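PDB 4R3U: 2-hydroxyisobutanoyl-CoA mutase large subunit from Aquincola tertiaricarbonis, which supplies the substrate-binding half of a cobalamin-dependent mutase that, together with HcmB, interconverts 2-hydroxyisobutyryl-CoA and (S)-3-hydroxybutyryl-CoA. Local coordinates for residues R84-T89 with G372-H377; G78-T83 with E334-R339; L71-L76 with Y320-K325. All coordinates share one frame; numbering follows the deposited sequence.

Contact 1 of 3, residues R84-T89 with G372-H377. With 3HC (3-hydroxybutanoyl-coenzyme A), chain E.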
loop_
_atom_site.group_PDB
_atom_site.type_symbol
_atom_site.label_atom_id
_atom_site.label_comp_id
_atom_site.label_asym_id
_atom_site.label_seq_id
_atom_site.Cartn_x
_atom_site.Cartn_y
_atom_site.Cartn_z
ATOM N N ARG A 84 21.837 -8.810 0.407
ATOM C CA ARG A 84 21.275 -7.729 -0.417
ATOM C C ARG A 84 20.584 -8.154 -1.736
ATOM O O ARG A 84 20.002 -7.316 -2.415
ATOM C CB ARG A 84 22.349 -6.659 -0.657
ATOM C CG ARG A 84 23.143 -6.360 0.619
ATOM C CD ARG A 84 23.873 -5.055 0.561
ATOM N NE ARG A 84 22.933 -3.951 0.594
ATOM C CZ ARG A 84 23.209 -2.732 0.166
ATOM N NH1 ARG A 84 24.410 -2.451 -0.323
ATOM N NH2 ARG A 84 22.283 -1.780 0.217
ATOM N N GLY A 85 20.614 -9.441 -2.066
ATOM C CA GLY A 85 19.957 -9.939 -3.261
ATOM C C GLY A 85 20.776 -10.988 -3.979
ATOM O O GLY A 85 22.013 -10.956 -3.923
ATOM N N PRO A 86 20.106 -11.953 -4.657
ATOM C CA PRO A 86 20.862 -13.016 -5.358
ATOM C C PRO A 86 21.545 -12.566 -6.665
ATOM O O PRO A 86 22.468 -13.242 -7.136
ATOM C CB PRO A 86 19.794 -14.083 -5.617
ATOM C CG PRO A 86 18.531 -13.300 -5.786
ATOM C CD PRO A 86 18.644 -12.137 -4.809
ATOM N N TYR A 87 21.086 -11.439 -7.255
ATOM C CA TYR A 87 21.621 -10.892 -8.502
ATOM C C TYR A 87 22.260 -9.506 -8.273
ATOM O O TYR A 87 21.797 -8.753 -7.414
ATOM C CB TYR A 87 20.530 -10.839 -9.606
ATOM C CG TYR A 87 19.658 -12.074 -9.737
ATOM C CD1 TYR A 87 20.220 -13.347 -9.816
ATOM C CD2 TYR A 87 18.275 -11.964 -9.852
ATOM C CE1 TYR A 87 19.417 -14.487 -9.913
ATOM C CE2 TYR A 87 17.464 -13.094 -9.998
ATOM C CZ TYR A 87 18.041 -14.353 -10.033
ATOM O OH TYR A 87 17.247 -15.460 -10.176
ATOM N N PRO A 88 23.342 -9.146 -8.996
ATOM C CA PRO A 88 23.977 -7.838 -8.735
ATOM C C PRO A 88 23.243 -6.634 -9.314
ATOM O O PRO A 88 23.617 -5.514 -9.008
ATOM C CB PRO A 88 25.345 -7.996 -9.401
ATOM C CG PRO A 88 25.081 -8.915 -10.539
ATOM C CD PRO A 88 24.081 -9.906 -10.024
ATOM N N THR A 89 22.250 -6.863 -10.179
ATOM C CA THR A 89 21.516 -5.838 -10.928
ATOM C C THR A 89 20.047 -5.762 -10.566
ATOM O O THR A 89 19.404 -4.714 -10.788
ATOM C CB THR A 89 21.780 -6.027 -12.427
ATOM O OG1 THR A 89 21.050 -5.106 -13.189
ATOM C CG2 THR A 89 21.563 -7.433 -12.882
ATOM N N GLY A 372 13.600 -8.513 -1.925
ATOM C CA GLY A 372 14.338 -9.061 -3.066
ATOM C C GLY A 372 13.805 -10.352 -3.670
ATOM O O GLY A 372 14.587 -11.168 -4.165
ATOM N N ALA A 373 12.457 -10.519 -3.687
ATOM C CA ALA A 373 11.757 -11.678 -4.266
ATOM C C ALA A 373 11.972 -11.728 -5.798
ATOM O O ALA A 373 12.139 -10.673 -6.437
ATOM C CB ALA A 373 10.280 -11.609 -3.929
ATOM N N GLN A 374 12.010 -12.953 -6.364
ATOM C CA GLN A 374 12.252 -13.213 -7.803
ATOM C C GLN A 374 10.956 -13.324 -8.555
ATOM O O GLN A 374 10.918 -13.155 -9.785
ATOM C CB GLN A 374 13.030 -14.530 -7.996
ATOM C CG GLN A 374 14.523 -14.408 -7.810
ATOM C CD GLN A 374 14.939 -13.867 -6.473
ATOM O OE1 GLN A 374 14.866 -14.540 -5.447
ATOM N NE2 GLN A 374 15.327 -12.608 -6.450
ATOM N N SER A 375 9.910 -13.689 -7.806
ATOM C CA SER A 375 8.575 -13.935 -8.296
ATOM C C SER A 375 7.589 -13.560 -7.195
ATOM O O SER A 375 7.880 -13.733 -5.995
ATOM C CB SER A 375 8.441 -15.401 -8.707
ATOM O OG SER A 375 7.191 -15.710 -9.298
ATOM N N LEU A 376 6.430 -13.009 -7.598
ATOM C CA LEU A 376 5.418 -12.579 -6.650
ATOM C C LEU A 376 4.000 -12.784 -7.095
ATOM O O LEU A 376 3.626 -12.378 -8.195
ATOM C CB LEU A 376 5.647 -11.103 -6.260
ATOM C CG LEU A 376 4.689 -10.405 -5.259
ATOM C CD1 LEU A 376 4.746 -11.047 -3.876
ATOM C CD2 LEU A 376 4.975 -8.919 -5.194
ATOM N N HIS A 377 3.182 -13.360 -6.186
ATOM C CA HIS A 377 1.751 -13.460 -6.314
ATOM C C HIS A 377 1.183 -12.496 -5.240
ATOM O O HIS A 377 1.482 -12.625 -4.040
ATOM C CB HIS A 377 1.236 -14.888 -6.029
ATOM C CG HIS A 377 -0.273 -14.978 -5.956
ATOM N ND1 HIS A 377 -1.036 -15.359 -7.058
ATOM C CD2 HIS A 377 -1.108 -14.714 -4.922
ATOM C CE1 HIS A 377 -2.295 -15.283 -6.667
ATOM N NE2 HIS A 377 -2.390 -14.928 -5.384
HETATM N N1A 3HC E . 19.832 -9.805 -14.484
HETATM C C2A 3HC E . 20.118 -10.848 -15.497
HETATM N N3A 3HC E . 19.172 -11.968 -15.422
HETATM C C4A 3HC E . 18.163 -11.988 -14.518
HETATM C C5A 3HC E . 17.982 -10.991 -13.626
HETATM C C6A 3HC E . 18.822 -9.932 -13.605
HETATM N N6A 3HC E . 18.596 -8.981 -12.700
HETATM N N7A 3HC E . 16.909 -11.303 -12.895
HETATM C C8A 3HC E . 16.430 -12.465 -13.331
HETATM N N9A 3HC E . 17.219 -12.902 -14.308
HETATM C C1B 3HC E . 17.111 -14.153 -15.118
HETATM C C2B 3HC E . 17.302 -15.405 -14.287
HETATM O O2B 3HC E . 18.684 -15.758 -14.172
HETATM C C3B 3HC E . 16.513 -16.434 -15.078
HETATM O O3B 3HC E . 17.293 -16.939 -16.190
HETATM P P3B 3HC E . 17.378 -18.504 -16.577
HETATM O O7A 3HC E . 15.975 -18.851 -16.880
HETATM O O8A 3HC E . 18.278 -18.475 -17.756
HETATM O O9A 3HC E . 17.953 -19.105 -15.352
HETATM C C4B 3HC E . 15.348 -15.629 -15.644
HETATM O O4B 3HC E . 15.778 -14.234 -15.671
HETATM C C5B 3HC E . 14.076 -15.825 -14.801
HETATM O O5B 3HC E . 14.204 -15.129 -13.541
HETATM P P1A 3HC E . 14.198 -15.872 -12.092
HETATM O O1A 3HC E . 14.657 -17.284 -12.198
HETATM O O2A 3HC E . 14.871 -14.991 -11.122
HETATM O O3A 3HC E . 12.584 -15.751 -11.813
HETATM P P2A 3HC E . 11.449 -16.886 -12.062
HETATM O O4A 3HC E . 10.146 -16.296 -11.720
HETATM O O5A 3HC E . 11.611 -17.537 -13.385
HETATM O O6A 3HC E . 11.861 -17.949 -10.965
HETATM C CBP 3HC E . 11.799 -19.147 -8.859
HETATM C CCP 3HC E . 11.715 -17.766 -9.546
HETATM C CDP 3HC E . 13.240 -19.641 -9.046
HETATM C CEP 3HC E . 11.550 -18.983 -7.355
HETATM C CAP 3HC E . 10.798 -20.164 -9.503
HETATM O OAP 3HC E . 10.913 -21.512 -8.999
HETATM C C9P 3HC E . 9.315 -19.706 -9.613
HETATM O O9P 3HC E . 8.915 -19.065 -10.587
HETATM N N8P 3HC E . 8.490 -20.133 -8.643
HETATM C C7P 3HC E . 7.056 -19.824 -8.676
HETATM C C6P 3HC E . 6.318 -20.630 -7.616
HETATM C C5P 3HC E . 4.832 -20.267 -7.540
HETATM O O5P 3HC E . 4.336 -19.347 -8.196
HETATM N N4P 3HC E . 4.146 -21.050 -6.699
HETATM C C3P 3HC E . 2.723 -20.871 -6.454
HETATM C C2P 3HC E . 2.417 -21.454 -5.101
HETATM S S1P 3HC E . 0.676 -21.203 -4.637
HETATM C C1 3HC E . 0.738 -22.060 -3.054
HETATM O O1 3HC E . 1.337 -23.118 -2.874
HETATM C C2 3HC E . 0.067 -21.352 -1.864
HETATM C C3 3HC E . -1.456 -21.506 -1.878
HETATM O O3 3HC E . -1.970 -20.996 -3.103
HETATM C C4 3HC E . -1.874 -22.972 -1.686
#
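P86 and Q374 make the van der Waals part of this contact: P86 CG lies 3.3 Å from Q374 NE2, the two side chains running antiparallel past one another. The same P86 CG sits over the centre of the Y87 ring, and Y87 OH comes to 3.8 Å from Q374 CG, which packs the three side chains against one another. No hydrogen bond joins the two segments directly.

The polar groups bond within one segment or to other parts. Q374 is bent at chi2 (57°), which folds its amide back over its own loop, where NE2 donates to G372 O at 2.8 Å with a bent N-H...O angle of 135°. G372, just past helix 357-370, closes it with a Schellman motif. Because Q374 OE1 accepts from F340 N, both ends of the amide are engaged and its flip is fixed.

The bound CoA thioester supplies the third kind of contact. Y87 OH lies 2.6 Å from 3HC O2A, close enough for a hydrogen bond, though its proton has another acceptor within reach. The Y87 ring passes obliquely by the adenine, CD2 lying 3.4 Å from N7A. Q374 CG is 3.4 Å from O2A, and T89 CG2 touches the adenine's six-membered ring, 3.3 Å from N1A. F38 of the second subunit packs on Y87 and T89.

Chemically, one tyrosine hydroxyl and carbons of Y87, T89 and Q374 meet the anionic linker and the adenine; Y87 and T89 belong to the experimentally established (3S)-3-hydroxybutanoyl-CoA site, while Q374, leading into strand 375-377, and S375, its first residue, lie beside the diphosphate.

Contact 2 of 3, residues G78-T83 with E334-R339; sequences GRYPFT and ESMRLR. With 3KK (S-{(3R,5R,9R)-1-[(2R,3S,4R,5R)-5-(6-amino-9H-purin-9-yl)-4-hydroxy-3-(phosphonooxy)tetrahydrofuran-2-yl]-3,5,9-trihydroxy-8,8-dimethyl-3,5-dioxido-10,14-dioxo-2,4,6-trioxa-11,15-diaza-3lambda~5~,5lambda~5~-diphosphaheptadecan-17-yl} 2-hydroxy-2-methylpropanethioate), chain F.
F82 carries this contact, lying between its own turn and the backbone and side chains of M336 and R337. Its CB points toward 334-339, and with CG anti to the carbonyl carbon (chi1 -45°) the ring is presented face-on to R337. R337 CB stands over the middle of one face, nearest CD1 and CE1 (3.6 Å each), 3.5 Å from the ring centroid and only 9° off the normal, a CH-pi contact. M336 O comes obliquely to CD2 at 3.4 Å, and M336 CB to CE2 at 3.7 Å. CZ, the tip, is again nearest R337 CB. The opposite face is covered by Y80 N and R79 C, because R79-F82 form a type VI turn: the peptide before P81 is cis, and F82 N bonds to R79 O at 2.9 Å. Cutting F82 back to an alanine would probably leave R337 CB without its aromatic face and open a gap between the turn and M336.

Beside the F82 ring, M336 SD approaches Y80 CD1 obliquely at 3.8 Å, a Met-aromatic contact. The R337 guanidinium leads away from F82 and bonds P294 O through NH2; R339 reaches the bound 3KK, its guanidinium face against methyl CDP.

The turn belongs to the long connection before strand 97-102. The loop 334-339 follows helix 306-327 and leads into strand 340-344; Y80 rests on A321 and K322 of that helix.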
loop_
_atom_site.group_PDB
_atom_site.type_symbol
_atom_site.label_atom_id
_atom_site.label_comp_id
_atom_site.label_asym_id
_atom_site.label_seq_id
_atom_site.Cartn_x
_atom_site.Cartn_y
_atom_site.Cartn_z
ATOM N N GLY A 78 24.229 -9.998 -5.279
ATOM C CA GLY A 78 24.854 -10.902 -6.235
ATOM C C GLY A 78 26.264 -11.340 -5.864
ATOM O O GLY A 78 26.973 -11.933 -6.692
ATOM N N ARG A 79 26.663 -11.058 -4.602
ATOM C CA ARG A 79 27.934 -11.422 -3.990
ATOM C C ARG A 79 27.632 -12.022 -2.643
ATOM O O ARG A 79 26.739 -11.542 -1.962
ATOM C CB ARG A 79 28.853 -10.212 -3.828
ATOM C CG ARG A 79 30.331 -10.545 -3.984
ATOM C CD ARG A 79 31.133 -9.268 -4.101
ATOM N NE ARG A 79 32.573 -9.470 -3.905
ATOM C CZ ARG A 79 33.525 -9.098 -4.764
ATOM N NH1 ARG A 79 33.205 -8.544 -5.928
ATOM N NH2 ARG A 79 34.801 -9.315 -4.482
ATOM N N TYR A 80 28.370 -13.082 -2.270
ATOM C CA TYR A 80 28.242 -13.839 -1.021
ATOM C C TYR A 80 28.324 -12.935 0.225
ATOM O O TYR A 80 29.176 -12.037 0.223
ATOM C CB TYR A 80 29.338 -14.932 -0.989
ATOM C CG TYR A 80 29.315 -15.824 0.240
ATOM C CD1 TYR A 80 28.576 -17.008 0.259
ATOM C CD2 TYR A 80 30.056 -15.502 1.373
ATOM C CE1 TYR A 80 28.579 -17.842 1.375
ATOM C CE2 TYR A 80 30.037 -16.315 2.504
ATOM C CZ TYR A 80 29.306 -17.485 2.498
ATOM O OH TYR A 80 29.331 -18.295 3.603
ATOM N N PRO A 81 27.494 -13.134 1.300
ATOM C CA PRO A 81 26.435 -14.131 1.484
ATOM C C PRO A 81 25.063 -13.794 0.905
ATOM O O PRO A 81 24.069 -14.400 1.321
ATOM C CB PRO A 81 26.422 -14.332 3.000
ATOM C CG PRO A 81 26.753 -12.973 3.541
ATOM C CD PRO A 81 27.588 -12.265 2.492
ATOM N N PHE A 82 25.003 -12.859 -0.079
ATOM C CA PHE A 82 23.776 -12.466 -0.801
ATOM C C PHE A 82 22.645 -11.871 0.036
ATOM O O PHE A 82 21.504 -11.865 -0.405
ATOM C CB PHE A 82 23.235 -13.597 -1.721
ATOM C CG PHE A 82 24.268 -14.307 -2.566
ATOM C CD1 PHE A 82 24.588 -13.845 -3.836
ATOM C CD2 PHE A 82 24.904 -15.451 -2.096
ATOM C CE1 PHE A 82 25.523 -14.508 -4.616
ATOM C CE2 PHE A 82 25.866 -16.091 -2.863
ATOM C CZ PHE A 82 26.156 -15.630 -4.127
ATOM N N THR A 83 22.956 -11.312 1.206
ATOM C CA THR A 83 21.967 -10.640 2.067
ATOM C C THR A 83 21.145 -9.597 1.258
ATOM O O THR A 83 19.912 -9.544 1.373
ATOM C CB THR A 83 22.734 -9.986 3.216
ATOM O OG1 THR A 83 23.655 -10.947 3.753
ATOM C CG2 THR A 83 21.817 -9.356 4.303
ATOM N N GLU A 334 26.397 -19.724 -7.483
ATOM C CA GLU A 334 24.954 -19.923 -7.733
ATOM C C GLU A 334 24.329 -20.920 -6.759
ATOM O O GLU A 334 23.119 -20.861 -6.503
ATOM C CB GLU A 334 24.681 -20.377 -9.169
ATOM C CG GLU A 334 25.190 -19.439 -10.252
ATOM C CD GLU A 334 24.624 -19.780 -11.613
ATOM O OE1 GLU A 334 24.627 -20.976 -11.981
ATOM O OE2 GLU A 334 24.138 -18.850 -12.294
ATOM N N SER A 335 25.146 -21.814 -6.192
ATOM C CA SER A 335 24.723 -22.788 -5.182
ATOM C C SER A 335 24.419 -22.081 -3.845
ATOM O O SER A 335 23.708 -22.623 -3.010
ATOM C CB SER A 335 25.836 -23.800 -4.948
ATOM O OG SER A 335 25.999 -24.638 -6.074
ATOM N N MET A 336 25.001 -20.889 -3.640
ATOM C CA MET A 336 24.848 -20.123 -2.411
ATOM C C MET A 336 23.814 -18.981 -2.540
ATOM O O MET A 336 23.400 -18.429 -1.510
ATOM C CB MET A 336 26.227 -19.640 -1.908
ATOM C CG MET A 336 27.226 -20.781 -1.725
ATOM S SD MET A 336 28.945 -20.235 -1.757
ATOM C CE MET A 336 29.582 -21.333 -2.937
ATOM N N ARG A 337 23.363 -18.660 -3.784
ATOM C CA ARG A 337 22.348 -17.626 -3.978
ATOM C C ARG A 337 20.902 -18.136 -3.942
ATOM O O ARG A 337 20.475 -18.886 -4.825
ATOM C CB ARG A 337 22.647 -16.611 -5.115
ATOM C CG ARG A 337 22.761 -17.164 -6.525
ATOM C CD ARG A 337 21.513 -16.939 -7.364
ATOM N NE ARG A 337 21.499 -17.764 -8.588
ATOM C CZ ARG A 337 21.075 -19.031 -8.651
ATOM N NH1 ARG A 337 20.647 -19.652 -7.560
ATOM N NH2 ARG A 337 21.080 -19.685 -9.807
ATOM N N LEU A 338 20.166 -17.742 -2.879
ATOM C CA LEU A 338 18.773 -18.111 -2.661
ATOM C C LEU A 338 17.877 -17.320 -3.592
ATOM O O LEU A 338 17.935 -16.093 -3.616
ATOM C CB LEU A 338 18.372 -17.886 -1.175
ATOM C CG LEU A 338 16.976 -18.338 -0.730
ATOM C CD1 LEU A 338 17.007 -18.912 0.665
ATOM C CD2 LEU A 338 15.971 -17.183 -0.792
ATOM N N ARG A 339 17.066 -18.034 -4.358
ATOM C CA ARG A 339 16.073 -17.472 -5.268
ATOM C C ARG A 339 14.739 -17.903 -4.665
ATOM O O ARG A 339 14.625 -19.051 -4.205
ATOM C CB ARG A 339 16.208 -18.016 -6.719
ATOM C CG ARG A 339 17.529 -17.692 -7.438
ATOM C CD ARG A 339 17.621 -18.439 -8.751
ATOM N NE ARG A 339 17.371 -19.869 -8.545
ATOM C CZ ARG A 339 16.772 -20.678 -9.409
ATOM N NH1 ARG A 339 16.369 -20.227 -10.588
ATOM N NH2 ARG A 339 16.576 -21.946 -9.101
HETATM C C4 3KK F . -1.531 -23.549 -2.330
HETATM C C3 3KK F . -1.016 -22.171 -2.735
HETATM C C2 3KK F . -1.082 -21.212 -1.549
HETATM O O3 3KK F . -1.860 -21.690 -3.767
HETATM C C1 3KK F . 0.424 -22.217 -3.264
HETATM O O1 3KK F . 1.299 -22.912 -2.742
HETATM S S1P 3KK F . 0.680 -21.182 -4.667
HETATM C C2P 3KK F . 2.421 -21.473 -5.087
HETATM C C3P 3KK F . 2.735 -20.883 -6.439
HETATM N N4P 3KK F . 4.159 -21.058 -6.686
HETATM C C5P 3KK F . 4.838 -20.276 -7.531
HETATM O O5P 3KK F . 4.337 -19.357 -8.188
HETATM C C6P 3KK F . 6.325 -20.635 -7.613
HETATM C C7P 3KK F . 7.057 -19.827 -8.675
HETATM N N8P 3KK F . 8.492 -20.135 -8.646
HETATM C C9P 3KK F . 9.315 -19.698 -9.611
HETATM O O9P 3KK F . 8.916 -19.047 -10.578
HETATM C CAP 3KK F . 10.798 -20.159 -9.507
HETATM O OAP 3KK F . 10.912 -21.508 -9.005
HETATM C CBP 3KK F . 11.802 -19.143 -8.863
HETATM C CDP 3KK F . 13.242 -19.644 -9.048
HETATM C CEP 3KK F . 11.552 -18.977 -7.361
HETATM C CCP 3KK F . 11.723 -17.765 -9.554
HETATM O O6A 3KK F . 11.864 -17.954 -10.974
HETATM P P2A 3KK F . 11.455 -16.891 -12.073
HETATM O O4A 3KK F . 10.153 -16.299 -11.733
HETATM O O5A 3KK F . 11.617 -17.542 -13.395
HETATM O O3A 3KK F . 12.591 -15.758 -11.824
HETATM P P1A 3KK F . 14.206 -15.885 -12.094
HETATM O O1A 3KK F . 14.660 -17.298 -12.202
HETATM O O2A 3KK F . 14.876 -15.009 -11.118
HETATM O O5B 3KK F . 14.222 -15.137 -13.541
HETATM C C5B 3KK F . 14.092 -15.829 -14.802
HETATM C C4B 3KK F . 15.364 -15.633 -15.646
HETATM O O4B 3KK F . 15.789 -14.237 -15.676
HETATM C C3B 3KK F . 16.531 -16.433 -15.076
HETATM O O3B 3KK F . 17.310 -16.942 -16.186
HETATM P P3B 3KK F . 17.387 -18.509 -16.572
HETATM O O8A 3KK F . 17.951 -19.113 -15.343
HETATM O O7A 3KK F . 15.982 -18.845 -16.882
HETATM O O9A 3KK F . 18.292 -18.486 -17.747
HETATM C C2B 3KK F . 17.318 -15.398 -14.293
HETATM O O2B 3KK F . 18.702 -15.750 -14.176
HETATM C C1B 3KK F . 17.124 -14.150 -15.131
HETATM N N9A 3KK F . 17.232 -12.898 -14.324
HETATM C C8A 3KK F . 16.451 -12.471 -13.334
HETATM N N7A 3KK F . 16.926 -11.306 -12.902
HETATM C C5A 3KK F . 17.996 -10.989 -13.641
HETATM C C4A 3KK F . 18.178 -11.983 -14.533
HETATM N N3A 3KK F . 19.196 -11.948 -15.433
HETATM C C2A 3KK F . 20.084 -10.849 -15.464
HETATM N N1A 3KK F . 19.849 -9.823 -14.508
HETATM C C6A 3KK F . 18.833 -9.929 -13.625
HETATM N N6A 3KK F . 18.606 -8.976 -12.720
#

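Contact 3 of 3, residues L71-L76 with Y320-K325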
loop_
_atom_site.group_PDB
_atom_site.type_symbol
_atom_site.label_atom_id
_atom_site.label_comp_id
_atom_site.label_asym_id
_atom_site.label_seq_id
_atom_site.Cartn_x
_atom_site.Cartn_y
_atom_site.Cartn_z
ATOM N N LEU A 71 30.552 -5.717 8.109
ATOM C CA LEU A 71 30.024 -5.205 6.853
ATOM C C LEU A 71 30.034 -6.215 5.718
ATOM O O LEU A 71 29.220 -6.081 4.809
ATOM C CB LEU A 71 30.681 -3.886 6.473
ATOM C CG LEU A 71 30.353 -2.685 7.365
ATOM C CD1 LEU A 71 30.923 -1.431 6.772
ATOM C CD2 LEU A 71 28.836 -2.534 7.588
ATOM N N GLU A 72 30.874 -7.272 5.812
ATOM C CA GLU A 72 30.942 -8.387 4.852
ATOM C C GLU A 72 29.627 -9.174 4.805
ATOM O O GLU A 72 29.285 -9.682 3.737
ATOM C CB GLU A 72 32.150 -9.317 5.127
ATOM C CG GLU A 72 32.135 -10.088 6.439
ATOM C CD GLU A 72 33.490 -10.527 6.952
ATOM O OE1 GLU A 72 33.951 -9.971 7.976
ATOM O OE2 GLU A 72 34.081 -11.449 6.347
ATOM N N ASP A 73 28.889 -9.267 5.962
ATOM C CA ASP A 73 27.592 -9.953 6.119
ATOM C C ASP A 73 26.425 -9.142 5.504
ATOM O O ASP A 73 25.297 -9.650 5.381
ATOM C CB ASP A 73 27.325 -10.299 7.603
ATOM C CG ASP A 73 27.872 -11.649 8.033
ATOM O OD1 ASP A 73 28.668 -12.232 7.280
ATOM O OD2 ASP A 73 27.507 -12.118 9.122
ATOM N N ILE A 74 26.700 -7.869 5.154
ATOM C CA ILE A 74 25.766 -6.992 4.469
ATOM C C ILE A 74 26.230 -7.052 3.009
ATOM O O ILE A 74 25.603 -7.740 2.194
ATOM C CB ILE A 74 25.719 -5.571 5.103
ATOM C CG1 ILE A 74 25.192 -5.673 6.561
ATOM C CG2 ILE A 74 24.822 -4.644 4.259
ATOM C CD1 ILE A 74 25.318 -4.421 7.424
ATOM N N GLY A 75 27.400 -6.469 2.753
ATOM C CA GLY A 75 28.099 -6.526 1.480
ATOM C C GLY A 75 27.430 -5.901 0.273
ATOM O O GLY A 75 27.088 -4.706 0.276
ATOM N N LEU A 76 27.323 -6.709 -0.810
ATOM C CA LEU A 76 26.796 -6.292 -2.107
ATOM C C LEU A 76 25.838 -7.342 -2.731
ATOM O O LEU A 76 26.029 -8.554 -2.526
ATOM C CB LEU A 76 27.975 -5.995 -3.064
ATOM C CG LEU A 76 28.896 -4.808 -2.707
ATOM C CD1 LEU A 76 30.231 -4.899 -3.431
ATOM C CD2 LEU A 76 28.239 -3.487 -3.017
ATOM N N TYR A 320 21.174 -19.345 4.166
ATOM C CA TYR A 320 21.263 -20.248 3.035
ATOM C C TYR A 320 22.662 -20.254 2.436
ATOM O O TYR A 320 23.200 -21.337 2.210
ATOM C CB TYR A 320 20.229 -19.878 1.960
ATOM C CG TYR A 320 20.343 -20.726 0.709
ATOM C CD1 TYR A 320 19.920 -22.053 0.701
ATOM C CD2 TYR A 320 20.882 -20.203 -0.465
ATOM C CE1 TYR A 320 20.010 -22.837 -0.451
ATOM C CE2 TYR A 320 20.977 -20.973 -1.619
ATOM C CZ TYR A 320 20.543 -22.291 -1.605
ATOM O OH TYR A 320 20.638 -23.055 -2.735
ATOM N N ALA A 321 23.249 -19.051 2.177
ATOM C CA ALA A 321 24.607 -18.932 1.631
ATOM C C ALA A 321 25.617 -19.653 2.527
ATOM O O ALA A 321 26.387 -20.491 2.027
ATOM C CB ALA A 321 24.994 -17.480 1.484
ATOM N N LYS A 322 25.560 -19.362 3.862
ATOM C CA LYS A 322 26.455 -19.926 4.867
ATOM C C LYS A 322 26.369 -21.444 4.953
ATOM O O LYS A 322 27.404 -22.092 5.046
ATOM C CB LYS A 322 26.253 -19.244 6.231
ATOM C CG LYS A 322 26.785 -17.821 6.251
ATOM C CD LYS A 322 26.463 -17.050 7.524
ATOM C CE LYS A 322 27.242 -15.750 7.534
ATOM N NZ LYS A 322 27.149 -15.043 8.838
ATOM N N ILE A 323 25.140 -22.001 4.879
ATOM C CA ILE A 323 24.862 -23.448 4.953
ATOM C C ILE A 323 25.472 -24.159 3.748
ATOM O O ILE A 323 26.205 -25.130 3.916
ATOM C CB ILE A 323 23.332 -23.720 5.087
ATOM C CG1 ILE A 323 22.784 -23.250 6.461
ATOM C CG2 ILE A 323 22.986 -25.183 4.839
ATOM C CD1 ILE A 323 21.174 -23.080 6.478
ATOM N N MET A 324 25.167 -23.664 2.537
ATOM C CA MET A 324 25.647 -24.208 1.267
ATOM C C MET A 324 27.174 -24.191 1.153
ATOM O O MET A 324 27.770 -25.224 0.818
ATOM C CB MET A 324 24.954 -23.503 0.081
ATOM C CG MET A 324 23.430 -23.688 0.066
ATOM S SD MET A 324 22.803 -25.389 0.340
ATOM C CE MET A 324 23.048 -26.058 -1.211
ATOM N N LYS A 325 27.808 -23.065 1.526
ATOM C CA LYS A 325 29.257 -22.929 1.520
ATOM C C LYS A 325 29.914 -23.727 2.628
ATOM O O LYS A 325 30.765 -24.569 2.337
ATOM C CB LYS A 325 29.695 -21.449 1.607
ATOM C CG LYS A 325 31.195 -21.256 1.338
ATOM C CD LYS A 325 31.750 -19.970 1.938
ATOM C CE LYS A 325 32.928 -19.494 1.149
ATOM N NZ LYS A 325 33.166 -18.042 1.352
#
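D73 and K322 meet at the ends of their side chains. K322 NZ donates to D73 OD2 at 3.0 Å, forming a salt bridge, whereas the second carboxylate oxygen, D73 OD1, stays 3.6 Å from the same NZ. The ammonium comes in above the carboxylate plane, 36° out of it, and the two side chains cross at about a right angle. K322 spans the distance by being extended beyond CG, with chi2 at 173°; even the nearest CA atoms, of D73 and K322, are 10.1 Å apart.

The NZ-OD2 pair is thus the close part of the contact; the wide separation of the backbones is its loose side, where D73 and K322 are both partly exposed and E72 exposed. The inner side of the helix is dense: M324 CG lies 3.5 Å above the plane of the Y320 ring, that ring meets F298 edge-to-face, and I323 packs on L272 and I276 of helix 264-283. On the other segment the 3-10 turn is tightened by its own backbone, L71 O accepting both I74 N at 3.1 Å and G75 N at 2.8 Å.

K322 is shared by two carboxylates, D73 and its stronger partner E430 of helix 420-442, while D73 O is held by T83 OG1 and R318 NH2. The chemistry is that of a surface charge network: K322 probably links helix 306-327 to the 71-76 loop by charge, while toward helix 420-442 it also packs on F434.

Overall arrangement
Contacts 1, 2 and 3 draw on one long connection, 71-89, that precedes strand 97-102 of the TIM barrel, and step outward from contact 1, about 14 Å from the chain's centre, to contact 3, about 22 Å from it (centre to centre). Contact 1 is buried and faces the CoA; contact 2 is partly buried and mainly apolar; contact 3 is a surface ion pair. Contacts 2 and 3 share helix 306-327 or its outgoing loop, whereas contact 1 uses the loop leading from helix 357-370 into strand 375-377. Neighbouring parts are tied by G85 O to G78 N (2.8 Å), and by T83 OG1 to D73 O (2.7 Å), both probable hydrogen bonds. All three touch the second subunit.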